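Haloacid dehalogenase-like hydrolase (Bacteroides thetaiotaomicron, PDB 2RBK) probably acts as a magnesium-dependent phosphatase of the haloacid dehalogenase superfamily, and holds a vanadium oxide group beside the metal in its active site. Local coordinates at residues G70-Y81 against K190-F199; P164-G172 against D180-K188. All coordinates share one frame; numbering follows the deposited sequence.

Contact 1 of 2, residues G70-Y81 against K190-F199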
ATOM      1  N   GLY A  70       2.075   6.182   0.969  1.00  8.66           N
ATOM      2  CA  GLY A  70       1.971   7.612   1.223  1.00  9.12           C
ATOM      3  C   GLY A  70       3.054   8.452   0.664  1.00  9.16           C
ATOM      4  O   GLY A  70       2.920   9.700   0.652  1.00  9.97           O
ATOM      5  N   ALA A  71       4.132   7.849   0.163  1.00  8.55           N
ATOM      6  CA  ALA A  71       5.261   8.601  -0.387  1.00  8.69           C
ATOM      7  C   ALA A  71       5.008   9.140  -1.789  1.00  8.72           C
ATOM      8  O   ALA A  71       5.806   9.928  -2.319  1.00  9.81           O
ATOM      9  CB  ALA A  71       6.533   7.769  -0.389  1.00  9.35           C
ATOM     10  N   TYR A  72       3.886   8.786  -2.436  1.00  8.59           N
ATOM     11  CA  TYR A  72       3.601   9.287  -3.761  1.00  8.82           C
ATOM     12  C   TYR A  72       2.078   9.324  -3.955  1.00  8.22           C
ATOM     13  O   TYR A  72       1.463   8.254  -4.094  1.00  8.62           O
ATOM     14  CB  TYR A  72       4.312   8.495  -4.841  1.00  9.37           C
ATOM     15  CG  TYR A  72       4.297   9.138  -6.184  1.00  9.80           C
ATOM     16  CD1 TYR A  72       5.288  10.059  -6.492  1.00 11.63           C
ATOM     17  CD2 TYR A  72       3.353   8.799  -7.118  1.00 11.35           C
ATOM     18  CE1 TYR A  72       5.314  10.676  -7.712  1.00 13.58           C
ATOM     19  CE2 TYR A  72       3.390   9.417  -8.349  1.00 12.55           C
ATOM     20  CZ  TYR A  72       4.363  10.345  -8.661  1.00 12.92           C
ATOM     21  OH  TYR A  72       4.417  10.909  -9.927  1.00 17.80           O
ATOM     22  N   CYS A  73       1.474  10.509  -3.915  1.00  8.25           N
ATOM     23  CA  CYS A  73       0.041  10.650  -3.926  1.00  7.97           C
ATOM     24  C   CYS A  73      -0.395  11.515  -5.091  1.00  7.83           C
ATOM     25  O   CYS A  73       0.240  12.556  -5.342  1.00  8.48           O
ATOM     26  CB  CYS A  73      -0.433  11.279  -2.625  1.00  8.46           C
ATOM     27  SG  CYS A  73      -0.017  10.360  -1.123  1.00  9.36           S
ATOM     28  N   PHE A  74      -1.480  11.122  -5.776  1.00  8.08           N
ATOM     29  CA  PHE A  74      -1.923  11.878  -6.942  1.00  8.69           C
ATOM     30  C   PHE A  74      -3.436  11.754  -7.114  1.00  8.57           C
ATOM     31  O   PHE A  74      -4.058  10.802  -6.669  1.00  9.08           O
ATOM     32  CB  PHE A  74      -1.173  11.473  -8.213  1.00  9.38           C
ATOM     33  CG  PHE A  74      -1.204   9.997  -8.513  1.00  9.19           C
ATOM     34  CD1 PHE A  74      -2.176   9.451  -9.369  1.00 10.21           C
ATOM     35  CD2 PHE A  74      -0.258   9.120  -7.975  1.00  9.78           C
ATOM     36  CE1 PHE A  74      -2.177   8.080  -9.648  1.00 10.83           C
ATOM     37  CE2 PHE A  74      -0.246   7.780  -8.280  1.00 10.71           C
ATOM     38  CZ  PHE A  74      -1.218   7.255  -9.135  1.00 11.08           C
ATOM     39  N   VAL A  75      -3.987  12.776  -7.770  1.00  9.19           N
ATOM     40  CA  VAL A  75      -5.416  12.891  -8.039  1.00  9.47           C
ATOM     41  C   VAL A  75      -5.508  13.215  -9.530  1.00 10.62           C
ATOM     42  O   VAL A  75      -5.071  14.275  -9.965  1.00 11.05           O
ATOM     43  CB  VAL A  75      -6.065  13.971  -7.192  1.00  9.59           C
ATOM     44  CG1 VAL A  75      -7.564  14.130  -7.567  1.00 10.79           C
ATOM     45  CG2 VAL A  75      -5.885  13.640  -5.715  1.00 11.15           C
ATOM     46  N   GLY A  76      -6.002  12.275 -10.312  1.00 11.17           N
ATOM     47  CA  GLY A  76      -5.965  12.456 -11.761  1.00 13.64           C
ATOM     48  C   GLY A  76      -4.521  12.465 -12.199  1.00 14.20           C
ATOM     49  O   GLY A  76      -3.744  11.605 -11.829  1.00 17.23           O
ATOM     50  N   GLU A  77      -4.130  13.465 -12.962  1.00 14.59           N
ATOM     51  CA  GLU A  77      -2.751  13.597 -13.398  1.00 16.73           C
ATOM     52  C   GLU A  77      -1.920  14.449 -12.443  1.00 14.90           C
ATOM     53  O   GLU A  77      -0.722  14.677 -12.699  1.00 19.32           O
ATOM     54  CB  GLU A  77      -2.659  14.178 -14.818  1.00 22.78           C
ATOM     55  CG  GLU A  77      -3.363  13.292 -15.857  1.00 30.82           C
ATOM     56  CD  GLU A  77      -2.790  11.884 -15.958  1.00 40.84           C
ATOM     57  OE1 GLU A  77      -1.531  11.734 -16.043  1.00 46.68           O
ATOM     58  OE2 GLU A  77      -3.586  10.893 -15.954  1.00 52.20           O
ATOM     59  N   GLU A  78      -2.503  14.973 -11.375  1.00 12.18           N
ATOM     60  CA  GLU A  78      -1.870  15.901 -10.492  1.00 11.58           C
ATOM     61  C   GLU A  78      -1.216  15.223  -9.302  1.00 10.31           C
ATOM     62  O   GLU A  78      -1.915  14.648  -8.472  1.00 10.61           O
ATOM     63  CB  GLU A  78      -2.906  16.901 -10.000  1.00 12.01           C
ATOM     64  CG  GLU A  78      -2.338  17.999  -9.100  1.00 14.13           C
ATOM     65  CD  GLU A  78      -3.348  18.981  -8.596  1.00 15.82           C
ATOM     66  OE1 GLU A  78      -4.535  18.972  -9.024  1.00 20.73           O
ATOM     67  OE2 GLU A  78      -2.972  19.779  -7.734  1.00 20.83           O
ATOM     68  N   VAL A  79       0.104  15.300  -9.215  1.00 10.54           N
ATOM     69  CA  VAL A  79       0.797  14.856  -7.992  1.00  9.75           C
ATOM     70  C   VAL A  79       0.522  15.867  -6.880  1.00  9.53           C
ATOM     71  O   VAL A  79       0.745  17.086  -7.082  1.00 10.88           O
ATOM     72  CB  VAL A  79       2.310  14.674  -8.243  1.00 11.12           C
ATOM     73  CG1 VAL A  79       2.985  14.339  -6.928  1.00 11.87           C
ATOM     74  CG2 VAL A  79       2.561  13.624  -9.328  1.00 13.94           C
ATOM     75  N   ILE A  80       0.015  15.396  -5.773  1.00  8.90           N
ATOM     76  CA  ILE A  80      -0.289  16.270  -4.627  1.00  8.64           C
ATOM     77  C   ILE A  80       0.716  16.190  -3.523  1.00  8.98           C
ATOM     78  O   ILE A  80       0.756  17.095  -2.661  1.00  9.83           O
ATOM     79  CB  ILE A  80      -1.731  16.066  -4.130  1.00  8.87           C
ATOM     80  CG1 ILE A  80      -1.935  14.693  -3.469  1.00  9.15           C
ATOM     81  CG2 ILE A  80      -2.748  16.338  -5.226  1.00 10.41           C
ATOM     82  CD1 ILE A  80      -3.213  14.563  -2.722  1.00 10.49           C
ATOM     83  N   TYR A  81       1.544  15.141  -3.489  1.00  8.70           N
ATOM     84  CA  TYR A  81       2.560  14.967  -2.475  1.00  9.10           C
ATOM     85  C   TYR A  81       3.509  13.874  -2.937  1.00  8.85           C
ATOM     86  O   TYR A  81       3.066  12.859  -3.468  1.00  9.51           O
ATOM     87  CB  TYR A  81       1.980  14.577  -1.087  1.00  9.43           C
ATOM     88  CG  TYR A  81       3.061  14.275  -0.093  1.00  9.14           C
ATOM     89  CD1 TYR A  81       3.893  15.254   0.436  1.00  9.59           C
ATOM     90  CD2 TYR A  81       3.310  12.962   0.291  1.00  9.45           C
ATOM     91  CE1 TYR A  81       4.911  14.955   1.304  1.00  9.80           C
ATOM     92  CE2 TYR A  81       4.346  12.654   1.144  1.00  9.43           C
ATOM     93  CZ  TYR A  81       5.152  13.647   1.673  1.00  9.11           C
ATOM     94  OH  TYR A  81       6.155  13.388   2.557  1.00 10.62           O
ATOM     95  N   LYS A 190      -0.319   9.561   6.327  1.00  9.78           N
ATOM     96  CA  LYS A 190       0.091  10.781   5.607  1.00  9.53           C
ATOM     97  C   LYS A 190      -0.675  10.907   4.326  1.00  9.05           C
ATOM     98  O   LYS A 190      -1.110  11.997   3.928  1.00  9.11           O
ATOM     99  CB  LYS A 190       1.608  10.718   5.322  1.00 10.75           C
ATOM    100  CG  LYS A 190       2.167  11.795   4.391  1.00 10.54           C
ATOM    101  CD  LYS A 190       2.006  13.169   4.894  1.00 10.61           C
ATOM    102  CE  LYS A 190       2.948  14.139   4.138  1.00 10.33           C
ATOM    103  NZ  LYS A 190       2.749  15.566   4.541  1.00 11.08           N
ATOM    104  N   GLY A 191      -0.845   9.783   3.604  1.00  9.06           N
ATOM    105  CA  GLY A 191      -1.601   9.807   2.374  1.00  9.26           C
ATOM    106  C   GLY A 191      -3.040  10.294   2.589  1.00  8.77           C
ATOM    107  O   GLY A 191      -3.528  11.110   1.812  1.00  8.86           O
ATOM    108  N   ILE A 192      -3.691   9.795   3.643  1.00  8.01           N
ATOM    109  CA  ILE A 192      -5.030  10.273   3.931  1.00  8.16           C
ATOM    110  C   ILE A 192      -5.040  11.762   4.121  1.00  8.14           C
ATOM    111  O   ILE A 192      -5.856  12.486   3.580  1.00  8.65           O
ATOM    112  CB  ILE A 192      -5.637   9.553   5.175  1.00  8.39           C
ATOM    113  CG1 ILE A 192      -5.978   8.110   4.792  1.00  9.24           C
ATOM    114  CG2 ILE A 192      -6.831  10.322   5.693  1.00  9.38           C
ATOM    115  CD1 ILE A 192      -6.598   7.274   5.907  1.00 11.07           C
ATOM    116  N   ASP A 193      -4.079  12.264   4.915  1.00  8.28           N
ATOM    117  CA  ASP A 193      -4.031  13.698   5.197  1.00  9.28           C
ATOM    118  C   ASP A 193      -3.889  14.503   3.914  1.00  8.94           C
ATOM    119  O   ASP A 193      -4.517  15.538   3.757  1.00  9.69           O
ATOM    120  CB  ASP A 193      -2.874  14.001   6.134  1.00  9.87           C
ATOM    121  CG  ASP A 193      -3.083  13.522   7.548  1.00 13.48           C
ATOM    122  OD1 ASP A 193      -4.268  13.229   7.895  1.00 13.83           O
ATOM    123  OD2 ASP A 193      -2.057  13.471   8.267  1.00 18.63           O
ATOM    124  N   GLU A 194      -3.048  14.037   2.997  1.00  8.49           N
ATOM    125  CA  GLU A 194      -2.827  14.770   1.734  1.00  8.46           C
ATOM    126  C   GLU A 194      -4.062  14.745   0.861  1.00  8.28           C
ATOM    127  O   GLU A 194      -4.455  15.761   0.298  1.00  9.24           O
ATOM    128  CB  GLU A 194      -1.592  14.207   1.033  1.00  8.89           C
ATOM    129  CG  GLU A 194      -0.303  14.471   1.810  1.00  9.15           C
ATOM    130  CD  GLU A 194       0.028  15.933   1.933  1.00  9.50           C
ATOM    131  OE1 GLU A 194      -0.336  16.706   1.013  1.00 10.57           O
ATOM    132  OE2 GLU A 194       0.652  16.323   2.951  1.00 10.44           O
ATOM    133  N   ILE A 195      -4.700  13.585   0.740  1.00  7.93           N
ATOM    134  CA  ILE A 195      -5.896  13.500  -0.081  1.00  7.97           C
ATOM    135  C   ILE A 195      -7.009  14.392   0.483  1.00  8.24           C
ATOM    136  O   ILE A 195      -7.644  15.132  -0.257  1.00  9.40           O
ATOM    137  CB  ILE A 195      -6.377  12.057  -0.190  1.00  8.30           C
ATOM    138  CG1 ILE A 195      -5.411  11.197  -1.067  1.00  8.98           C
ATOM    139  CG2 ILE A 195      -7.828  11.932  -0.646  1.00  9.15           C
ATOM    140  CD1 ILE A 195      -5.509  11.461  -2.556  1.00 10.04           C
ATOM    141  N   ILE A 196      -7.257  14.311   1.792  1.00  8.83           N
ATOM    142  CA  ILE A 196      -8.395  15.062   2.308  1.00  9.35           C
ATOM    143  C   ILE A 196      -8.089  16.575   2.250  1.00 10.60           C
ATOM    144  O   ILE A 196      -9.043  17.337   2.060  1.00 12.84           O
ATOM    145  CB  ILE A 196      -8.854  14.591   3.705  1.00 10.38           C
ATOM    146  CG1 ILE A 196      -7.885  14.909   4.812  1.00 10.29           C
ATOM    147  CG2 ILE A 196      -9.260  13.133   3.617  1.00 10.08           C
ATOM    148  CD1 ILE A 196      -8.340  14.391   6.175  1.00 12.61           C
ATOM    149  N   ARG A 197      -6.830  16.969   2.413  1.00 10.92           N
ATOM    150  CA  ARG A 197      -6.416  18.392   2.229  1.00 11.87           C
ATOM    151  C   ARG A 197      -6.840  18.836   0.859  1.00 12.01           C
ATOM    152  O   ARG A 197      -7.380  19.935   0.672  1.00 12.92           O
ATOM    153  CB  ARG A 197      -4.887  18.506   2.410  1.00 13.04           C
ATOM    154  CG  ARG A 197      -4.227  19.823   2.110  1.00 13.25           C
ATOM    155  CD  ARG A 197      -2.710  19.846   2.116  1.00 12.31           C
ATOM    156  NE  ARG A 197      -2.137  18.973   1.082  1.00 13.65           N
ATOM    157  CZ  ARG A 197      -2.113  19.236  -0.180  1.00 13.51           C
ATOM    158  NH1 ARG A 197      -2.629  20.390  -0.609  1.00 17.81           N
ATOM    159  NH2 ARG A 197      -1.575  18.366  -1.069  1.00 17.77           N
ATOM    160  N   HIS A 198      -6.597  18.018  -0.187  1.00 12.11           N
ATOM    161  CA  HIS A 198      -6.925  18.412  -1.547  1.00 11.77           C
ATOM    162  C   HIS A 198      -8.422  18.588  -1.779  1.00 12.26           C
ATOM    163  O   HIS A 198      -8.859  19.477  -2.530  1.00 13.93           O
ATOM    164  CB  HIS A 198      -6.337  17.335  -2.471  1.00 13.11           C
ATOM    165  CG  HIS A 198      -6.524  17.606  -3.903  1.00 12.92           C
ATOM    166  ND1 HIS A 198      -5.701  18.461  -4.597  1.00 13.86           N
ATOM    167  CD2 HIS A 198      -7.416  17.128  -4.817  1.00 14.87           C
ATOM    168  CE1 HIS A 198      -6.095  18.480  -5.845  1.00 15.45           C
ATOM    169  NE2 HIS A 198      -7.133  17.704  -6.025  1.00 15.14           N
ATOM    170  N   PHE A 199      -9.234  17.732  -1.158  1.00 11.57           N
ATOM    171  CA  PHE A 199     -10.661  17.727  -1.360  1.00 12.16           C
ATOM    172  C   PHE A 199     -11.435  18.544  -0.315  1.00 12.48           C
ATOM    173  O   PHE A 199     -12.633  18.686  -0.450  1.00 14.32           O
ATOM    174  CB  PHE A 199     -11.244  16.310  -1.380  1.00 12.00           C
ATOM    175  CG  PHE A 199     -10.954  15.575  -2.673  1.00 11.56           C
ATOM    176  CD1 PHE A 199      -9.790  14.842  -2.880  1.00 11.38           C
ATOM    177  CD2 PHE A 199     -11.874  15.636  -3.695  1.00 14.13           C
ATOM    178  CE1 PHE A 199      -9.578  14.210  -4.089  1.00 11.73           C
ATOM    179  CE2 PHE A 199     -11.631  15.003  -4.929  1.00 16.43           C
ATOM    180  CZ  PHE A 199     -10.478  14.283  -5.072  1.00 12.81           C
TER
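Lys190 lays its CE over one face of the Tyr81 ring, toward the rim, with Lys190 CE 3.3 Å from Tyr81 CZ. The ammonium follows as a cation-pi partner, Lys190 NZ lying 4.3 Å from the centroid of the Tyr81 ring and 24° off its normal. A turn further along the helix Glu194 continues the layer, its CG packed on Tyr81 CB. The apolar centre is built from branch ends: Ile195 CD1 meets Val75 CG2 and Ile80 CD1, 3.9 Å from each. Ile80 CD1 also presses on the backbone at Glu194 O. His198 holds CG trans to the main-chain nitrogen (chi1 -177°), which brings its imidazole against Ile80 CG2 and Val75 CG2, both meeting it obliquely, while Glu78 OE1 comes to the ring edge 3.6 Å from His198 CE1, the carboxylate turned 80° from the ring. Where Gly70 and Gly191 face each other the backbones close to 4.3 Å from Gly70 CA to Gly191 N.

Behind this shell a salt-bridge network along the helix fixes the charged ends. Lys190 NZ reaches Glu194 OE2 at 2.7 Å, and Arg197 grips Glu194 OE1 side-on through NE and NH2, so both carboxylate oxygens are held. Tyr81 OH bonds to Asp186, which fixes the far end of the ring. On the hairpin, Ile80 and Tyr81 both face Cys73 in a classic beta bulge, and Val75 to Glu78 form a type II' turn. The whole is a helix packed across a beta hairpin at the edge of the central sheet of the HAD-type Rossmann-like core.

Contact 2 of 2, residues P164-G172 against D180-K188. With VN4 (oxido(dioxo)vanadium), chain C.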
ATOM      1  N   PRO A 164      19.336   0.300  12.569  1.00 24.32           N
ATOM      2  CA  PRO A 164      20.195   1.412  12.984  1.00 27.68           C
ATOM      3  C   PRO A 164      20.774   2.149  11.803  1.00 26.40           C
ATOM      4  O   PRO A 164      21.126   3.313  11.992  1.00 28.17           O
ATOM      5  CB  PRO A 164      21.362   0.749  13.737  1.00 33.54           C
ATOM      6  CG  PRO A 164      20.646  -0.443  14.285  1.00 32.19           C
ATOM      7  CD  PRO A 164      19.842  -0.949  13.109  1.00 29.14           C
ATOM      8  N   SER A 165      20.853   1.499  10.637  1.00 23.72           N
ATOM      9  CA  SER A 165      21.345   2.284   9.500  0.56 24.12           C
ATOM     10  C   SER A 165      20.271   2.890   8.611  1.00 21.25           C
ATOM     11  O   SER A 165      20.614   3.594   7.665  1.00 19.96           O
ATOM     12  CB  SER A 165      22.276   1.419   8.642  0.56 25.17           C
ATOM     13  OG  SER A 165      23.192   0.745   9.500  0.56 27.02           O
ATOM     14  N   ILE A 166      18.982   2.752   8.938  1.00 19.72           N
ATOM     15  CA  ILE A 166      17.885   3.504   8.282  1.00 18.63           C
ATOM     16  C   ILE A 166      17.132   4.293   9.364  1.00 17.14           C
ATOM     17  O   ILE A 166      15.921   4.087   9.546  1.00 19.65           O
ATOM     18  CB  ILE A 166      16.959   2.623   7.385  1.00 19.89           C
ATOM     19  CG1 ILE A 166      16.398   1.421   8.092  1.00 17.76           C
ATOM     20  CG2 ILE A 166      17.758   2.193   6.134  1.00 23.71           C
ATOM     21  CD1 ILE A 166      15.148   0.729   7.457  1.00 19.43           C
ATOM     22  N   PRO A 167      17.820   5.198  10.085  1.00 15.45           N
ATOM     23  CA  PRO A 167      17.270   5.761  11.292  1.00 15.74           C
ATOM     24  C   PRO A 167      16.101   6.701  11.169  1.00 14.16           C
ATOM     25  O   PRO A 167      15.471   6.966  12.216  1.00 17.67           O
ATOM     26  CB  PRO A 167      18.425   6.544  11.895  1.00 18.24           C
ATOM     27  CG  PRO A 167      19.207   6.959  10.678  1.00 18.28           C
ATOM     28  CD  PRO A 167      19.193   5.693   9.854  1.00 16.35           C
ATOM     29  N   THR A 168      15.787   7.156   9.992  1.00 12.14           N
ATOM     30  CA  THR A 168      14.664   8.077   9.854  1.00 12.20           C
ATOM     31  C   THR A 168      13.535   7.515   9.015  1.00 12.60           C
ATOM     32  O   THR A 168      12.496   8.124   8.925  1.00 19.70           O
ATOM     33  CB  THR A 168      15.079   9.473   9.321  1.00 12.74           C
ATOM     34  OG1 THR A 168      15.460   9.392   7.974  1.00 13.61           O
ATOM     35  CG2 THR A 168      16.161  10.135  10.186  1.00 13.54           C
ATOM     36  N   CYS A 169      13.680   6.374   8.408  1.00 11.37           N
ATOM     37  CA  CYS A 169      12.677   5.818   7.508  1.00 10.77           C
ATOM     38  C   CYS A 169      11.552   5.132   8.277  1.00 10.76           C
ATOM     39  O   CYS A 169      11.708   4.606   9.374  1.00 14.03           O
ATOM     40  CB  CYS A 169      13.274   4.836   6.537  1.00 11.70           C
ATOM     41  SG  CYS A 169      14.367   5.478   5.313  1.00 14.62           S
ATOM     42  N   GLU A 170      10.411   5.065   7.622  1.00 10.21           N
ATOM     43  CA  GLU A 170       9.305   4.226   8.006  1.00 10.68           C
ATOM     44  C   GLU A 170       9.446   2.879   7.354  1.00 10.65           C
ATOM     45  O   GLU A 170       9.944   2.762   6.222  1.00 12.18           O
ATOM     46  CB  GLU A 170       8.004   4.837   7.517  1.00 11.80           C
ATOM     47  CG  GLU A 170       7.741   6.225   8.037  1.00 13.08           C
ATOM     48  CD  GLU A 170       7.751   6.444   9.529  1.00 15.31           C
ATOM     49  OE1 GLU A 170       7.421   5.525  10.284  1.00 18.53           O
ATOM     50  OE2 GLU A 170       8.098   7.588   9.954  1.00 16.80           O
ATOM     51  N   ILE A 171       9.018   1.827   8.031  1.00 12.45           N
ATOM     52  CA  ILE A 171       9.085   0.485   7.543  0.62 13.06           C
ATOM     53  C   ILE A 171       7.754  -0.176   7.781  1.00 15.39           C
ATOM     54  O   ILE A 171       7.283  -0.162   8.932  1.00 22.25           O
ATOM     55  CB  ILE A 171      10.209  -0.350   8.185  0.62 16.92           C
ATOM     56  CG1 ILE A 171      11.553   0.363   8.246  0.62 19.24           C
ATOM     57  CG2 ILE A 171      10.241  -1.659   7.415  0.62 21.14           C
ATOM     58  CD1 ILE A 171      12.378  -0.171   9.397  0.62 25.91           C
ATOM     59  N   GLY A 172       7.124  -0.706   6.714  1.00 17.43           N
ATOM     60  CA  GLY A 172       5.856  -1.392   6.880  1.00 22.35           C
ATOM     61  C   GLY A 172       5.787  -2.695   6.129  1.00 15.12           C
ATOM     62  O   GLY A 172       6.480  -2.815   5.118  1.00 15.57           O
ATOM     63  N   ASP A 180       8.370  -2.581   2.989  1.00 11.82           N
ATOM     64  CA  ASP A 180       8.492  -1.345   2.253  1.00 10.19           C
ATOM     65  C   ASP A 180       9.078  -0.270   3.157  1.00  9.74           C
ATOM     66  O   ASP A 180       8.586  -0.072   4.276  1.00 12.19           O
ATOM     67  CB  ASP A 180       7.129  -0.856   1.763  1.00 11.05           C
ATOM     68  CG  ASP A 180       6.469  -1.719   0.707  1.00 11.88           C
ATOM     69  OD1 ASP A 180       7.168  -2.329  -0.135  1.00 13.89           O
ATOM     70  OD2 ASP A 180       5.192  -1.712   0.742  1.00 13.84           O
ATOM     71  N   VAL A 181      10.063   0.437   2.656  1.00  9.47           N
ATOM     72  CA  VAL A 181      10.797   1.464   3.372  1.00  9.31           C
ATOM     73  C   VAL A 181      10.570   2.782   2.633  1.00  8.49           C
ATOM     74  O   VAL A 181      10.814   2.873   1.428  1.00  9.38           O
ATOM     75  CB  VAL A 181      12.272   1.108   3.437  1.00 10.48           C
ATOM     76  CG1 VAL A 181      13.030   2.174   4.251  1.00 12.23           C
ATOM     77  CG2 VAL A 181      12.480  -0.249   4.076  1.00 13.32           C
ATOM     78  N   THR A 182      10.128   3.814   3.388  1.00  8.98           N
ATOM     79  CA  THR A 182       9.856   5.140   2.878  1.00  8.77           C
ATOM     80  C   THR A 182      10.421   6.159   3.850  1.00  8.81           C
ATOM     81  O   THR A 182      10.846   5.840   4.960  1.00  9.59           O
ATOM     82  CB  THR A 182       8.341   5.340   2.681  1.00  9.22           C
ATOM     83  OG1 THR A 182       7.702   4.991   3.919  1.00  9.97           O
ATOM     84  CG2 THR A 182       7.795   4.536   1.504  1.00  9.96           C
ATOM     85  N   ALA A 183      10.431   7.434   3.426  1.00  8.81           N
ATOM     86  CA  ALA A 183      11.003   8.476   4.253  1.00  9.08           C
ATOM     87  C   ALA A 183      10.152   8.782   5.477  1.00  9.68           C
ATOM     88  O   ALA A 183       8.987   8.382   5.615  1.00  9.94           O
ATOM     89  CB  ALA A 183      11.188   9.734   3.397  1.00 10.38           C
ATOM     90  N   LYS A 184      10.746   9.539   6.407  1.00 10.92           N
ATOM     91  CA  LYS A 184      10.156   9.905   7.681  1.00 11.40           C
ATOM     92  C   LYS A 184       8.741  10.397   7.537  1.00 10.08           C
ATOM     93  O   LYS A 184       8.458  11.337   6.828  1.00 11.20           O
ATOM     94  CB  LYS A 184      11.005  11.019   8.322  1.00 14.01           C
ATOM     95  CG  LYS A 184      10.552  11.667   9.595  1.00 17.14           C
ATOM     96  CD  LYS A 184      10.949  10.705  10.715  1.00 23.20           C
ATOM     97  CE  LYS A 184      10.755  11.370  12.063  1.00 24.58           C
ATOM     98  NZ  LYS A 184      10.766  10.245  13.061  1.00 27.33           N
ATOM     99  N   GLY A 185       7.824   9.744   8.296  1.00 10.77           N
ATOM    100  CA  GLY A 185       6.452  10.153   8.330  1.00 11.54           C
ATOM    101  C   GLY A 185       5.594   9.638   7.197  1.00 10.86           C
ATOM    102  O   GLY A 185       4.373   9.785   7.276  1.00 13.02           O
ATOM    103  N   ASP A 186       6.162   9.011   6.167  1.00 10.12           N
ATOM    104  CA  ASP A 186       5.395   8.564   5.017  1.00  9.87           C
ATOM    105  C   ASP A 186       4.823   7.195   5.239  1.00  9.59           C
ATOM    106  O   ASP A 186       5.462   6.174   5.023  1.00 11.81           O
ATOM    107  CB  ASP A 186       6.267   8.630   3.771  1.00 10.03           C
ATOM    108  CG  ASP A 186       6.624  10.097   3.490  1.00 11.19           C
ATOM    109  OD1 ASP A 186       5.800  10.987   3.778  1.00 12.46           O
ATOM    110  OD2 ASP A 186       7.771  10.302   3.064  1.00 12.60           O
ATOM    111  N   THR A 187       3.583   7.178   5.723  1.00 10.99           N
ATOM    112  CA  THR A 187       2.738   6.015   5.872  1.00 10.48           C
ATOM    113  C   THR A 187       1.387   6.308   5.241  1.00 10.03           C
ATOM    114  O   THR A 187       1.126   7.462   4.847  1.00 10.10           O
ATOM    115  CB  THR A 187       2.492   5.563   7.344  1.00 16.98           C
ATOM    116  OG1 THR A 187       1.615   6.460   7.936  1.00 23.05           O
ATOM    117  CG2 THR A 187       3.808   5.544   8.121  1.00 20.64           C
ATOM    118  N   LYS A 188       0.519   5.326   5.174  1.00  9.83           N
ATOM    119  CA  LYS A 188      -0.788   5.619   4.567  1.00  9.67           C
ATOM    120  C   LYS A 188      -1.554   6.713   5.293  1.00  9.23           C
ATOM    121  O   LYS A 188      -2.409   7.362   4.675  1.00 11.27           O
ATOM    122  CB  LYS A 188      -1.582   4.336   4.431  1.00  9.53           C
ATOM    123  CG  LYS A 188      -1.010   3.338   3.453  1.00 10.39           C
ATOM    124  CD  LYS A 188      -1.765   2.060   3.414  1.00  9.66           C
ATOM    125  CE  LYS A 188      -1.045   1.006   2.561  1.00 11.04           C
ATOM    126  NZ  LYS A 188      -1.878  -0.205   2.308  1.00 10.31           N
TER
HETATM  127  V   VN4 C 601      -1.621  -3.106   0.002  1.00 15.22           V
HETATM  128  O1  VN4 C 601      -2.312  -2.770  -1.473  1.00 18.50           O
HETATM  129  O2  VN4 C 601      -1.813  -4.692   0.743  1.00 10.41           O
HETATM  130  O3  VN4 C 601      -0.156  -2.236   0.688  1.00 15.03           O
HETATM  131  O   HOH W   1      13.555  10.082   6.056  1.00 17.72           O
HETATM  132  O   HOH W   2       7.726   8.743  12.392  1.00 36.94           O
HETATM  133  O   HOH W   3      10.598   7.583  11.872  1.00 41.48           O
HETATM  134  O   HOH W   4       4.493  -1.869   3.406  1.00 26.94           O
HETATM  135  O   HOH W   5      -0.073  -3.752  -1.301  1.00 19.13           O
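Glu170 OE2 is gripped by a backbone amide and two waters: Gly185 N donates to it over 2.7 Å, a fairly straight bond (162°) that meets the oxygen on its anti side, and waters 2 and 3 donate to the same atom. Water 3 passes the link on to Lys184 NZ, 4.9 Å from Glu170 OE2 and so joined to it through solvent. The setting is an antiparallel beta hairpin, strand 170-172 against strand 180-182, followed by a type II turn from Ala183 to Asp186. Glu170 bends at chi2 (-55°), which curls its carboxylate back over that turn and lays CG near Ala183 O and Thr187 CG2. Cut back to an alanine, this position would probably leave the amide of Gly185 without its carboxylate mate and open a gap beside Thr187 CG2.

The strands themselves are joined by two hydrogen-bonded pairs. Glu170 N gives to Thr182 O at 2.8 Å, and Thr182 N returns a bond to Glu170 O; Gly172 and Asp180 exchange another two. Between them Ile171 and Val181 form a non-hydrogen-bonded pair. Val181 CG1 packs 3.5 Å from Cys169 CB and meets Ile166 CD1 tip to tip, while Met150 and Pro152 of strand 149-152 touch the valine side chain. On the face shared with Glu170, Thr182 OG1 donates to Asp186 O at 2.8 Å, tying strand to turn. Past the turn Thr187 sits at the N-cap of the helix that begins with Lys188, its OG1 bonded to Ser217 and more weakly to the amide of Gln189. The extended Lys188 chain enters the active site, where its ammonium forms a salt bridge with Asp215 and Lys188 NZ donates to VN4 O3 at 3.1 Å.

How the contacts relate
Both contacts are partly buried and lie equally far from the centre of the chain, yet they differ in chemistry. Contact 1 sets a helix on the edge of the main sheet and works through side chains, with an apolar middle, a cation-pi pair and no hydrogen bond across it. Contact 2 is local, a short two-stranded hairpin held by backbone bonds, an amide-carboxylate link and waters. They meet where the hairpin's second strand leads into the helix of contact 1: Lys190 CB packs 3.5 Å from Gly185 O, and Ala71 CB packs on Thr182 CG2. Contact 2 also carries the lysine that reaches the vanadium group, whereas contact 1 takes up the rest of the same helix, toward its C-terminal end.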